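Long-range contacts in heavy metal cation tricomponent efflux pump ZneA(CzcA-like) (Cupriavidus metallidurans, PDB 4K0J), which probably works as a Zn(II)/proton antiporter of the RND superfamily, the inner-membrane component of a tripartite heavy-metal efflux pump: residues L142-R147 with K313-V318; I161-Q166 with V303-D308; R905-N910 with Q986-T991. All blocks are in the same frame, centred on the assembly; numbering follows the deposited sequence.

Interaction 1 of 3, residues L142-R147 with K313-V318; sequences LVSKTR and KDVKVV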
ATOM      1  N   LEU C 142     -30.006 -18.304  17.915  1.00 29.53           N
ATOM      2  CA  LEU C 142     -30.277 -19.727  17.816  1.00 38.03           C
ATOM      3  C   LEU C 142     -31.544 -20.067  18.603  1.00 39.41           C
ATOM      4  O   LEU C 142     -31.544 -20.002  19.833  1.00 40.41           O
ATOM      5  CB  LEU C 142     -29.099 -20.534  18.381  1.00 39.07           C
ATOM      6  CG  LEU C 142     -27.932 -20.951  17.476  1.00 36.50           C
ATOM      7  CD1 LEU C 142     -28.437 -21.699  16.255  1.00 26.38           C
ATOM      8  CD2 LEU C 142     -27.092 -19.760  17.065  1.00 36.89           C
ATOM      9  N   VAL C 143     -32.624 -20.424  17.908  1.00 28.67           N
ATOM     10  CA  VAL C 143     -33.819 -20.887  18.611  1.00 41.35           C
ATOM     11  C   VAL C 143     -33.970 -22.403  18.610  1.00 48.48           C
ATOM     12  O   VAL C 143     -33.519 -23.098  17.690  1.00 51.60           O
ATOM     13  CB  VAL C 143     -35.126 -20.271  18.075  1.00 46.56           C
ATOM     14  CG1 VAL C 143     -35.116 -18.767  18.252  1.00 33.53           C
ATOM     15  CG2 VAL C 143     -35.348 -20.668  16.630  1.00 69.59           C
ATOM     16  N   SER C 144     -34.614 -22.887  19.665  1.00 47.61           N
ATOM     17  CA  SER C 144     -34.929 -24.293  19.840  1.00 49.75           C
ATOM     18  C   SER C 144     -35.968 -24.403  20.947  1.00 54.80           C
ATOM     19  O   SER C 144     -36.157 -23.465  21.723  1.00 55.45           O
ATOM     20  CB  SER C 144     -33.681 -25.081  20.226  1.00 51.55           C
ATOM     21  OG  SER C 144     -33.997 -26.448  20.425  1.00 58.00           O
ATOM     22  N   LYS C 145     -36.643 -25.543  21.019  1.00 56.23           N
ATOM     23  CA  LYS C 145     -37.628 -25.770  22.069  1.00 56.93           C
ATOM     24  C   LYS C 145     -37.121 -26.831  23.034  1.00 60.74           C
ATOM     25  O   LYS C 145     -37.494 -26.844  24.211  1.00 36.63           O
ATOM     26  CB  LYS C 145     -38.971 -26.191  21.461  1.00 49.30           C
ATOM     27  CG  LYS C 145     -39.634 -25.098  20.628  1.00 51.59           C
ATOM     28  CD  LYS C 145     -41.027 -25.492  20.159  1.00 55.13           C
ATOM     29  CE  LYS C 145     -41.725 -24.317  19.481  1.00 54.50           C
ATOM     30  NZ  LYS C 145     -43.108 -24.647  19.033  1.00 52.10           N
ATOM     31  N   THR C 146     -36.251 -27.702  22.520  1.00 63.65           N
ATOM     32  CA  THR C 146     -35.781 -28.876  23.245  1.00 55.51           C
ATOM     33  C   THR C 146     -34.318 -28.783  23.671  1.00 53.98           C
ATOM     34  O   THR C 146     -33.885 -29.505  24.568  1.00 54.70           O
ATOM     35  CB  THR C 146     -35.932 -30.145  22.393  1.00 59.27           C
ATOM     36  OG1 THR C 146     -34.950 -30.145  21.352  1.00 34.09           O
ATOM     37  CG2 THR C 146     -37.318 -30.210  21.779  1.00 69.26           C
ATOM     38  N   ARG C 147     -33.556 -27.905  23.029  1.00 50.38           N
ATOM     39  CA  ARG C 147     -32.118 -27.844  23.273  1.00 45.07           C
ATOM     40  C   ARG C 147     -31.732 -26.848  24.359  1.00 59.84           C
ATOM     41  O   ARG C 147     -32.371 -25.803  24.514  1.00 70.91           O
ATOM     42  CB  ARG C 147     -31.372 -27.531  21.986  1.00 30.01           C
ATOM     43  CG  ARG C 147     -30.034 -28.225  21.904  1.00 49.82           C
ATOM     44  CD  ARG C 147     -29.705 -28.638  20.482  1.00 54.78           C
ATOM     45  NE  ARG C 147     -30.750 -29.470  19.892  1.00 47.49           N
ATOM     46  CZ  ARG C 147     -30.795 -30.793  19.999  1.00 51.55           C
ATOM     47  NH1 ARG C 147     -29.852 -31.434  20.677  1.00 43.79           N
ATOM     48  NH2 ARG C 147     -31.781 -31.474  19.427  1.00 58.83           N
ATOM     49  N   LYS C 313     -32.051 -30.669  13.898  1.00 66.21           N
ATOM     50  CA  LYS C 313     -33.413 -30.209  13.695  1.00 62.35           C
ATOM     51  C   LYS C 313     -33.932 -29.561  14.980  1.00 58.39           C
ATOM     52  O   LYS C 313     -33.422 -29.830  16.073  1.00 54.01           O
ATOM     53  CB  LYS C 313     -34.301 -31.366  13.234  1.00 68.19           C
ATOM     54  CG  LYS C 313     -34.430 -31.490  11.714  1.00 77.53           C
ATOM     55  CD  LYS C 313     -33.090 -31.367  10.986  1.00 80.84           C
ATOM     56  CE  LYS C 313     -32.220 -32.605  11.173  1.00 88.53           C
ATOM     57  NZ  LYS C 313     -30.910 -32.497  10.462  1.00 85.52           N
ATOM     58  N   ASP C 314     -34.939 -28.702  14.837  1.00 57.12           N
ATOM     59  CA  ASP C 314     -35.408 -27.842  15.927  1.00 62.97           C
ATOM     60  C   ASP C 314     -34.258 -27.067  16.549  1.00 54.45           C
ATOM     61  O   ASP C 314     -34.185 -26.886  17.760  1.00 52.98           O
ATOM     62  CB  ASP C 314     -36.186 -28.613  16.997  1.00 80.84           C
ATOM     63  CG  ASP C 314     -36.959 -27.689  17.929  1.00 87.39           C
ATOM     64  OD1 ASP C 314     -37.997 -27.141  17.498  1.00 83.81           O
ATOM     65  OD2 ASP C 314     -36.521 -27.505  19.085  1.00 92.29           O
ATOM     66  N   VAL C 315     -33.337 -26.650  15.692  1.00 50.73           N
ATOM     67  CA  VAL C 315     -32.355 -25.639  16.025  1.00 36.44           C
ATOM     68  C   VAL C 315     -32.260 -24.790  14.776  1.00 33.26           C
ATOM     69  O   VAL C 315     -31.735 -25.224  13.749  1.00 34.49           O
ATOM     70  CB  VAL C 315     -30.984 -26.236  16.395  1.00 36.97           C
ATOM     71  CG1 VAL C 315     -29.890 -25.187  16.269  1.00 30.44           C
ATOM     72  CG2 VAL C 315     -31.018 -26.802  17.799  1.00 31.39           C
ATOM     73  N   LYS C 316     -32.817 -23.591  14.854  1.00 41.58           N
ATOM     74  CA  LYS C 316     -32.874 -22.730  13.688  1.00 43.30           C
ATOM     75  C   LYS C 316     -32.226 -21.388  13.985  1.00 52.79           C
ATOM     76  O   LYS C 316     -32.507 -20.767  15.012  1.00 55.53           O
ATOM     77  CB  LYS C 316     -34.325 -22.540  13.237  1.00 41.08           C
ATOM     78  CG  LYS C 316     -35.011 -23.817  12.766  1.00 40.47           C
ATOM     79  CD  LYS C 316     -34.329 -24.389  11.528  1.00 53.18           C
ATOM     80  CE  LYS C 316     -35.019 -25.648  11.018  1.00 65.27           C
ATOM     81  NZ  LYS C 316     -34.845 -26.810  11.934  1.00 74.07           N
ATOM     82  N   VAL C 317     -31.334 -20.956  13.099  1.00 50.58           N
ATOM     83  CA  VAL C 317     -30.785 -19.612  13.191  1.00 38.64           C
ATOM     84  C   VAL C 317     -31.818 -18.661  12.620  1.00 38.35           C
ATOM     85  O   VAL C 317     -32.169 -18.741  11.441  1.00 41.50           O
ATOM     86  CB  VAL C 317     -29.436 -19.468  12.447  1.00 28.74           C
ATOM     87  CG1 VAL C 317     -29.410 -20.329  11.208  1.00 39.37           C
ATOM     88  CG2 VAL C 317     -29.193 -18.025  12.075  1.00 26.36           C
ATOM     89  N   VAL C 318     -32.337 -17.782  13.464  1.00 36.27           N
ATOM     90  CA  VAL C 318     -33.372 -16.864  13.014  1.00 30.15           C
ATOM     91  C   VAL C 318     -32.959 -15.432  13.281  1.00 27.15           C
ATOM     92  O   VAL C 318     -32.574 -15.090  14.394  1.00 50.62           O
ATOM     93  CB  VAL C 318     -34.720 -17.156  13.681  1.00 28.40           C
ATOM     94  CG1 VAL C 318     -34.503 -17.627  15.081  1.00 27.74           C
ATOM     95  CG2 VAL C 318     -35.605 -15.914  13.662  1.00 29.70           C
TER

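Interaction 2 of 3, residues I161-Q166 with V303-D308; sequences IPRLKQ and VRDLND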
ATOM      1  N   ILE C 161     -20.891 -19.890  13.643  1.00 37.25           N
ATOM      2  CA  ILE C 161     -19.873 -18.875  13.417  1.00 24.99           C
ATOM      3  C   ILE C 161     -18.788 -19.342  12.446  1.00 41.15           C
ATOM      4  O   ILE C 161     -18.491 -18.627  11.492  1.00 52.29           O
ATOM      5  CB  ILE C 161     -19.271 -18.328  14.728  1.00 29.21           C
ATOM      6  CG1 ILE C 161     -20.353 -17.594  15.534  1.00 36.24           C
ATOM      7  CG2 ILE C 161     -18.118 -17.391  14.423  1.00 24.73           C
ATOM      8  CD1 ILE C 161     -19.923 -17.183  16.946  1.00 36.26           C
ATOM      9  N   PRO C 162     -18.212 -20.547  12.656  1.00 40.50           N
ATOM     10  CA  PRO C 162     -17.212 -20.989  11.674  1.00 38.08           C
ATOM     11  C   PRO C 162     -17.746 -20.999  10.242  1.00 49.14           C
ATOM     12  O   PRO C 162     -16.970 -20.845   9.299  1.00 53.17           O
ATOM     13  CB  PRO C 162     -16.888 -22.416  12.125  1.00 31.12           C
ATOM     14  CG  PRO C 162     -17.171 -22.422  13.581  1.00 28.79           C
ATOM     15  CD  PRO C 162     -18.344 -21.510  13.768  1.00 36.97           C
ATOM     16  N   ARG C 163     -19.056 -21.155  10.085  1.00 27.15           N
ATOM     17  CA  ARG C 163     -19.656 -21.193   8.762  1.00 27.69           C
ATOM     18  C   ARG C 163     -19.822 -19.789   8.194  1.00 42.77           C
ATOM     19  O   ARG C 163     -19.359 -19.497   7.092  1.00 34.48           O
ATOM     20  CB  ARG C 163     -21.000 -21.921   8.804  1.00 27.77           C
ATOM     21  CG  ARG C 163     -21.758 -21.941   7.483  1.00 28.44           C
ATOM     22  CD  ARG C 163     -20.984 -22.675   6.392  1.00 37.82           C
ATOM     23  NE  ARG C 163     -21.709 -22.691   5.121  1.00 41.72           N
ATOM     24  CZ  ARG C 163     -21.659 -21.717   4.218  1.00 51.74           C
ATOM     25  NH1 ARG C 163     -20.916 -20.642   4.438  1.00 64.08           N
ATOM     26  NH2 ARG C 163     -22.356 -21.815   3.095  1.00 31.12           N
ATOM     27  N   LEU C 164     -20.482 -18.921   8.950  1.00 41.38           N
ATOM     28  CA  LEU C 164     -20.716 -17.558   8.503  1.00 26.89           C
ATOM     29  C   LEU C 164     -19.410 -16.808   8.281  1.00 28.38           C
ATOM     30  O   LEU C 164     -19.367 -15.842   7.525  1.00 41.42           O
ATOM     31  CB  LEU C 164     -21.589 -16.813   9.509  1.00 30.11           C
ATOM     32  CG  LEU C 164     -23.017 -17.337   9.642  1.00 31.75           C
ATOM     33  CD1 LEU C 164     -23.663 -16.734  10.867  1.00 38.60           C
ATOM     34  CD2 LEU C 164     -23.824 -17.004   8.406  1.00 26.86           C
ATOM     35  N   LYS C 165     -18.343 -17.260   8.930  1.00 27.03           N
ATOM     36  CA  LYS C 165     -17.019 -16.673   8.735  1.00 31.46           C
ATOM     37  C   LYS C 165     -16.478 -16.947   7.330  1.00 36.43           C
ATOM     38  O   LYS C 165     -15.496 -16.339   6.907  1.00 38.42           O
ATOM     39  CB  LYS C 165     -16.029 -17.200   9.778  1.00 32.27           C
ATOM     40  CG  LYS C 165     -16.176 -16.615  11.180  1.00 26.83           C
ATOM     41  CD  LYS C 165     -15.172 -15.506  11.434  1.00 42.92           C
ATOM     42  CE  LYS C 165     -13.744 -16.028  11.408  1.00 51.63           C
ATOM     43  NZ  LYS C 165     -12.735 -14.935  11.533  1.00 56.36           N
ATOM     44  N   GLN C 166     -17.113 -17.862   6.607  1.00 28.72           N
ATOM     45  CA  GLN C 166     -16.675 -18.178   5.252  1.00 29.70           C
ATOM     46  C   GLN C 166     -17.295 -17.261   4.205  1.00 49.02           C
ATOM     47  O   GLN C 166     -16.816 -17.197   3.072  1.00 49.91           O
ATOM     48  CB  GLN C 166     -17.013 -19.618   4.893  1.00 30.04           C
ATOM     49  CG  GLN C 166     -16.506 -20.639   5.867  1.00 39.60           C
ATOM     50  CD  GLN C 166     -16.680 -22.035   5.334  1.00 46.93           C
ATOM     51  OE1 GLN C 166     -16.233 -22.348   4.230  1.00 56.93           O
ATOM     52  NE2 GLN C 166     -17.344 -22.883   6.105  1.00 30.12           N
ATOM     53  N   VAL C 303     -26.515 -19.095   6.071  1.00 42.16           N
ATOM     54  CA  VAL C 303     -27.602 -19.324   7.013  1.00 28.88           C
ATOM     55  C   VAL C 303     -28.527 -20.447   6.551  1.00 36.50           C
ATOM     56  O   VAL C 303     -28.828 -21.376   7.321  1.00 35.86           O
ATOM     57  CB  VAL C 303     -28.433 -18.050   7.190  1.00 28.79           C
ATOM     58  CG1 VAL C 303     -29.682 -18.335   8.013  1.00 35.92           C
ATOM     59  CG2 VAL C 303     -27.598 -16.966   7.834  1.00 27.95           C
ATOM     60  N   ARG C 304     -28.965 -20.359   5.294  1.00 41.50           N
ATOM     61  CA  ARG C 304     -29.819 -21.385   4.698  1.00 49.98           C
ATOM     62  C   ARG C 304     -29.174 -22.760   4.820  1.00 55.20           C
ATOM     63  O   ARG C 304     -29.803 -23.698   5.303  1.00 48.62           O
ATOM     64  CB  ARG C 304     -30.096 -21.078   3.228  1.00 47.76           C
ATOM     65  CG  ARG C 304     -31.564 -21.136   2.844  1.00 49.13           C
ATOM     66  CD  ARG C 304     -31.742 -21.137   1.326  1.00 57.68           C
ATOM     67  NE  ARG C 304     -30.816 -20.227   0.653  1.00 55.58           N
ATOM     68  CZ  ARG C 304     -31.049 -18.935   0.445  1.00 43.09           C
ATOM     69  NH1 ARG C 304     -32.182 -18.389   0.857  1.00 35.43           N
ATOM     70  NH2 ARG C 304     -30.146 -18.183  -0.169  1.00 35.13           N
ATOM     71  N   ASP C 305     -27.916 -22.858   4.394  1.00 56.41           N
ATOM     72  CA  ASP C 305     -27.129 -24.090   4.506  1.00 52.50           C
ATOM     73  C   ASP C 305     -27.088 -24.624   5.938  1.00 49.22           C
ATOM     74  O   ASP C 305     -27.131 -25.836   6.163  1.00 48.48           O
ATOM     75  CB  ASP C 305     -25.702 -23.844   4.006  1.00 53.44           C
ATOM     76  CG  ASP C 305     -24.831 -25.085   4.071  1.00 55.90           C
ATOM     77  OD1 ASP C 305     -25.376 -26.210   4.032  1.00 60.31           O
ATOM     78  OD2 ASP C 305     -23.595 -24.929   4.147  1.00 51.88           O
ATOM     79  N   LEU C 306     -27.000 -23.713   6.899  1.00 40.79           N
ATOM     80  CA  LEU C 306     -26.966 -24.101   8.297  1.00 41.91           C
ATOM     81  C   LEU C 306     -28.280 -24.732   8.723  1.00 43.41           C
ATOM     82  O   LEU C 306     -28.290 -25.793   9.345  1.00 51.14           O
ATOM     83  CB  LEU C 306     -26.636 -22.903   9.190  1.00 39.94           C
ATOM     84  CG  LEU C 306     -25.161 -22.508   9.244  1.00 34.95           C
ATOM     85  CD1 LEU C 306     -24.976 -21.296  10.127  1.00 31.38           C
ATOM     86  CD2 LEU C 306     -24.316 -23.662   9.749  1.00 28.15           C
ATOM     87  N   ASN C 307     -29.392 -24.088   8.391  1.00 31.92           N
ATOM     88  CA  ASN C 307     -30.685 -24.628   8.805  1.00 47.08           C
ATOM     89  C   ASN C 307     -31.036 -25.938   8.093  1.00 64.58           C
ATOM     90  O   ASN C 307     -31.461 -26.912   8.719  1.00 70.34           O
ATOM     91  CB  ASN C 307     -31.798 -23.592   8.615  1.00 38.91           C
ATOM     92  CG  ASN C 307     -31.691 -22.433   9.590  1.00 43.53           C
ATOM     93  OD1 ASN C 307     -31.505 -22.629  10.792  1.00 38.80           O
ATOM     94  ND2 ASN C 307     -31.805 -21.215   9.073  1.00 46.47           N
ATOM     95  N   ASP C 308     -30.838 -25.951   6.781  1.00 65.06           N
ATOM     96  CA  ASP C 308     -31.223 -27.076   5.937  1.00 63.54           C
ATOM     97  C   ASP C 308     -30.439 -28.362   6.210  1.00 64.32           C
ATOM     98  O   ASP C 308     -31.024 -29.438   6.358  1.00 62.42           O
ATOM     99  CB  ASP C 308     -31.058 -26.701   4.459  1.00 65.46           C
ATOM    100  CG  ASP C 308     -31.924 -25.522   4.046  1.00 71.95           C
ATOM    101  OD1 ASP C 308     -32.434 -24.800   4.932  1.00 64.05           O
ATOM    102  OD2 ASP C 308     -32.083 -25.311   2.824  1.00 79.51           O
TER

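Interaction 3 of 3, residues R905-N910 with Q986-T991; sequences RGMTLN and QRPLAT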
ATOM      1  N   ARG C 905     -45.097  22.399   6.568  1.00115.79           N
ATOM      2  CA  ARG C 905     -45.236  21.036   7.074  1.00111.08           C
ATOM      3  C   ARG C 905     -44.639  20.864   8.467  1.00111.85           C
ATOM      4  O   ARG C 905     -44.948  19.899   9.167  1.00116.25           O
ATOM      5  CB  ARG C 905     -44.617  20.028   6.099  1.00101.62           C
ATOM      6  CG  ARG C 905     -45.376  19.889   4.792  1.00 99.64           C
ATOM      7  CD  ARG C 905     -45.047  18.582   4.090  1.00 98.52           C
ATOM      8  NE  ARG C 905     -43.708  18.577   3.509  1.00101.48           N
ATOM      9  CZ  ARG C 905     -43.211  17.572   2.793  1.00106.53           C
ATOM     10  NH1 ARG C 905     -43.943  16.488   2.571  1.00107.51           N
ATOM     11  NH2 ARG C 905     -41.984  17.646   2.297  1.00107.04           N
ATOM     12  N   GLY C 906     -43.790  21.806   8.868  1.00105.68           N
ATOM     13  CA  GLY C 906     -43.128  21.737  10.159  1.00101.68           C
ATOM     14  C   GLY C 906     -41.766  21.077  10.059  1.00 99.54           C
ATOM     15  O   GLY C 906     -41.592  19.919  10.441  1.00 97.80           O
ATOM     16  N   MET C 907     -40.795  21.821   9.535  1.00 97.65           N
ATOM     17  CA  MET C 907     -39.451  21.297   9.325  1.00 90.49           C
ATOM     18  C   MET C 907     -38.386  22.282   9.790  1.00 93.14           C
ATOM     19  O   MET C 907     -38.696  23.326  10.364  1.00 96.38           O
ATOM     20  CB  MET C 907     -39.231  20.968   7.845  1.00 79.32           C
ATOM     21  CG  MET C 907     -40.137  19.874   7.302  1.00 75.31           C
ATOM     22  SD  MET C 907     -39.958  19.642   5.521  1.00 63.48           S
ATOM     23  CE  MET C 907     -38.200  19.328   5.398  1.00120.74           C
ATOM     24  N   THR C 908     -37.128  21.941   9.531  1.00 92.83           N
ATOM     25  CA  THR C 908     -36.003  22.793   9.892  1.00 95.97           C
ATOM     26  C   THR C 908     -35.152  23.115   8.669  1.00 94.38           C
ATOM     27  O   THR C 908     -35.626  23.034   7.538  1.00102.83           O
ATOM     28  CB  THR C 908     -35.120  22.124  10.954  1.00 99.72           C
ATOM     29  OG1 THR C 908     -34.610  20.886  10.439  1.00104.91           O
ATOM     30  CG2 THR C 908     -35.925  21.849  12.211  1.00 98.55           C
ATOM     31  N   LEU C 909     -33.892  23.476   8.899  1.00 85.42           N
ATOM     32  CA  LEU C 909     -32.980  23.810   7.809  1.00 79.40           C
ATOM     33  C   LEU C 909     -31.730  22.938   7.842  1.00 91.84           C
ATOM     34  O   LEU C 909     -30.679  23.357   8.330  1.00 99.30           O
ATOM     35  CB  LEU C 909     -32.582  25.283   7.874  1.00 70.35           C
ATOM     36  CG  LEU C 909     -31.924  25.816   6.605  1.00 66.57           C
ATOM     37  CD1 LEU C 909     -32.904  25.711   5.454  1.00 74.99           C
ATOM     38  CD2 LEU C 909     -31.465  27.249   6.792  1.00 66.17           C
ATOM     39  N   ASN C 910     -31.850  21.725   7.315  1.00 92.80           N
ATOM     40  CA  ASN C 910     -30.758  20.758   7.330  1.00 90.01           C
ATOM     41  C   ASN C 910     -29.912  20.827   6.067  1.00 81.65           C
ATOM     42  O   ASN C 910     -30.275  21.510   5.111  1.00 89.67           O
ATOM     43  CB  ASN C 910     -31.322  19.353   7.504  1.00 97.85           C
ATOM     44  CG  ASN C 910     -32.676  19.190   6.846  1.00106.81           C
ATOM     45  OD1 ASN C 910     -32.769  18.892   5.655  1.00112.93           O
ATOM     46  ND2 ASN C 910     -33.737  19.400   7.616  1.00106.84           N
ATOM     47  N   GLN C 986     -35.015  12.989   1.392  1.00 71.37           N
ATOM     48  CA  GLN C 986     -35.417  13.535   0.105  1.00 79.20           C
ATOM     49  C   GLN C 986     -36.434  14.651   0.303  1.00 77.70           C
ATOM     50  O   GLN C 986     -36.417  15.657  -0.403  1.00 78.06           O
ATOM     51  CB  GLN C 986     -36.038  12.431  -0.743  1.00 86.06           C
ATOM     52  CG  GLN C 986     -35.339  11.096  -0.606  1.00 89.26           C
ATOM     53  CD  GLN C 986     -36.214   9.942  -1.045  1.00 95.93           C
ATOM     54  OE1 GLN C 986     -37.405  10.114  -1.313  1.00 94.86           O
ATOM     55  NE2 GLN C 986     -35.627   8.755  -1.118  1.00100.37           N
ATOM     56  N   ARG C 987     -37.324  14.455   1.270  1.00 75.34           N
ATOM     57  CA  ARG C 987     -38.360  15.433   1.582  1.00 77.67           C
ATOM     58  C   ARG C 987     -37.874  16.865   1.838  1.00 82.01           C
ATOM     59  O   ARG C 987     -38.602  17.806   1.553  1.00 88.81           O
ATOM     60  CB  ARG C 987     -39.222  14.955   2.748  1.00 74.45           C
ATOM     61  CG  ARG C 987     -39.988  13.687   2.457  1.00 81.58           C
ATOM     62  CD  ARG C 987     -41.004  13.412   3.543  1.00 92.68           C
ATOM     63  NE  ARG C 987     -40.397  13.420   4.870  1.00100.21           N
ATOM     64  CZ  ARG C 987     -39.815  12.368   5.432  1.00100.85           C
ATOM     65  NH1 ARG C 987     -39.756  11.216   4.781  1.00100.61           N
ATOM     66  NH2 ARG C 987     -39.287  12.467   6.643  1.00104.71           N
ATOM     67  N   PRO C 988     -36.666  17.040   2.408  1.00 72.35           N
ATOM     68  CA  PRO C 988     -36.160  18.414   2.482  1.00 74.88           C
ATOM     69  C   PRO C 988     -35.972  19.074   1.118  1.00 74.43           C
ATOM     70  O   PRO C 988     -36.509  20.165   0.906  1.00 78.04           O
ATOM     71  CB  PRO C 988     -34.809  18.241   3.174  1.00 74.13           C
ATOM     72  CG  PRO C 988     -35.011  17.082   4.056  1.00 69.20           C
ATOM     73  CD  PRO C 988     -35.901  16.141   3.291  1.00 65.56           C
ATOM     74  N   LEU C 989     -35.230  18.434   0.217  1.00 74.52           N
ATOM     75  CA  LEU C 989     -35.016  18.989  -1.120  1.00 78.65           C
ATOM     76  C   LEU C 989     -36.345  19.125  -1.855  1.00 80.28           C
ATOM     77  O   LEU C 989     -36.592  20.123  -2.535  1.00 80.19           O
ATOM     78  CB  LEU C 989     -34.057  18.122  -1.943  1.00 70.58           C
ATOM     79  CG  LEU C 989     -32.724  17.715  -1.312  1.00 65.59           C
ATOM     80  CD1 LEU C 989     -32.826  16.318  -0.745  1.00 64.18           C
ATOM     81  CD2 LEU C 989     -31.587  17.795  -2.312  1.00 59.47           C
ATOM     82  N   ALA C 990     -37.196  18.114  -1.700  1.00 73.04           N
ATOM     83  CA  ALA C 990     -38.519  18.106  -2.307  1.00 72.11           C
ATOM     84  C   ALA C 990     -39.321  19.330  -1.881  1.00 79.25           C
ATOM     85  O   ALA C 990     -39.872  20.047  -2.709  1.00 73.41           O
ATOM     86  CB  ALA C 990     -39.259  16.836  -1.926  1.00 69.23           C
ATOM     87  N   THR C 991     -39.366  19.564  -0.578  1.00 95.13           N
ATOM     88  CA  THR C 991     -40.102  20.685  -0.015  1.00106.54           C
ATOM     89  C   THR C 991     -39.533  22.015  -0.495  1.00106.53           C
ATOM     90  O   THR C 991     -40.270  22.872  -0.984  1.00117.56           O
ATOM     91  CB  THR C 991     -40.064  20.643   1.518  1.00115.41           C
ATOM     92  OG1 THR C 991     -40.435  19.333   1.967  1.00120.20           O
ATOM     93  CG2 THR C 991     -41.014  21.665   2.106  1.00119.06           C
TER

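Interaction 1 of 3, residues L142-R147 with K313-V318
Val143 and Lys316 face each other as an antiparallel hydrogen-bonded pair, joined by two backbone bonds: Val143 N to Lys316 O (2.9 Å) and Lys316 N to Val143 O (3.0 Å). Leu142 and Val317 form the adjoining non-hydrogen-bonded pair. The strands involved, 135-143 and 316-319, are the first and last of a ferredoxin-like β-α-β-β-α-β unit of the kind found in RND porter domains, where the final strand lies along the first and forms an edge of the sheet.

Beyond the paired residues, polar side chains take over. Asp314 OD2 receives Lys145 N at 2.8 Å in a nearly straight bond (168°) on its syn side, and Thr146 N only weakly. With OG anti to its own nitrogen (chi1 179°), Ser144 lies 2.7 Å from Asp314 O and 3.0 Å from Asp314 OD2 through that oxygen, its one proton within reach of both. The same OG accepts Arg147 N, an ST motif that rounds off the turn.

Apolar contacts fall on both faces. Leu142 CD1 meets Val315 CG1 at 3.8 Å, whereas Val143 and Val318 cross at about a right angle through their CG1 methyls. A different kind of contact brings the Val315 CG2 methyl to the edge of the Arg147 guanidinium, 3.4 Å from Arg147 NE.

Interaction 2 of 3, residues I161-Q166 with V303-D308
Arg163 NE gives its hydrogen to Asp305 OD2 over 3.1 Å, in a salt bridge that joins two neighbouring helices. The bond is close to straight (168°), and the oxygen lies in the guanidinium plane, at its edge. On the acid the approach is to the anti side of OD2, slightly out of the carboxylate plane, and the two flat groups are turned 60° from each other. This is therefore a single-oxygen, NE-based contact, unlike the coplanar two-pronged pairing of a carboxylate with an arginine end. Asp305 OD1 is occupied separately by Asn309 ND2, one turn further along the same helix, which helps to fix the rotation of the carboxylate.

The arginine reaches its partner by leaving the backbone with CG anti to the nitrogen and then bending at chi2 (62°). That course carries its methylenes alongside Leu306, the two side chains sliding past each other in opposite directions, with Arg163 CG 3.8 Å from Leu306 CD2. Next to this pair Leu164 continues the apolar seam: its CD2 meets Val303 CG2 obliquely at 3.8 Å, and its CG lies more loosely, 4.4 Å, from Leu306 CD1.

Toward the sheet, Leu164 rests on Tyr140, while Val303 packs on Tyr138; the salt bridge lies on the side of the seam away from the strands. Two helices laid side by side over one face of an antiparallel sheet, here 149-164 and 292-310, are the hallmark of the ferredoxin-like fold that RND porter subdomains share.

Interaction 3 of 3, residues R905-N910 with Q986-T991
Met907 turns its methyl onto Pro988, with Met907 CE 3.7 Å from Pro988 CA, while its sulfur passes obliquely by Thr991, where Met907 SD is 3.6 Å from Thr991 OG1. The chain is extended through chi2 and bends at chi3 (56°), a hook that swings the methyl toward the proline ring. Asn910 comes to the same ring at about a right angle: its OD1 lies 3.3 Å from both CB and CG of Pro988. Arg905 completes this first shell. Its guanidinium presents an edge to helix 986-997, with Arg987 O in its plane, 3.5 Å from Arg905 NH2. The same nitrogen also points at the hydroxyl of Thr991, but the two are modelled too close together for the details of that bond to be trusted.

The loop and its surroundings set these groups in place. Gly906, with positive phi, ends helix 891-905 and redirects the chain. Asn910 is the N-cap of helix 911-939, and ND2 adds a weak bond to Thr908 OG1. Arg905 NH1 is held by Ala976 O. Arg905 NH2 lies 5.2 Å from Arg987 NE, a like charge not in contact; the salt bridge of Arg987 to Asp984 probably eases the repulsion.

Around the contact, three predicted membrane-spanning elements converge at their periplasmic ends. Met907 leans back on Leu902 and Thr991 touches Ala901, both of helix 891-905, and Pro988 packs against Ser912 and Ser913 at the start of helix 911-939, so the 906-910 connection bends around the first turns of helix 986-997.

In the fold
Interactions 1 and 2 are two layers of one ferredoxin-like unit, the sheet edge and the helix pair above it, with centres 14 Å apart. Interaction 2 is nested along the chain inside the loop that interaction 1 closes, and the layers meet directly: Asn307 OD1 is 2.9 Å from Val317 N, a probable hydrogen bond, and Val303 CG1 packs on Val317 CG1 at 3.8 Å. Interaction 3 belongs to another level of the pump, where transmembrane helices turn at the periplasmic surface. Its centre is 46 Å from interaction 1 and 43 Å from interaction 2, with nearest atoms about 28 and 27 Å apart, so any coupling between the levels would have to be indirect.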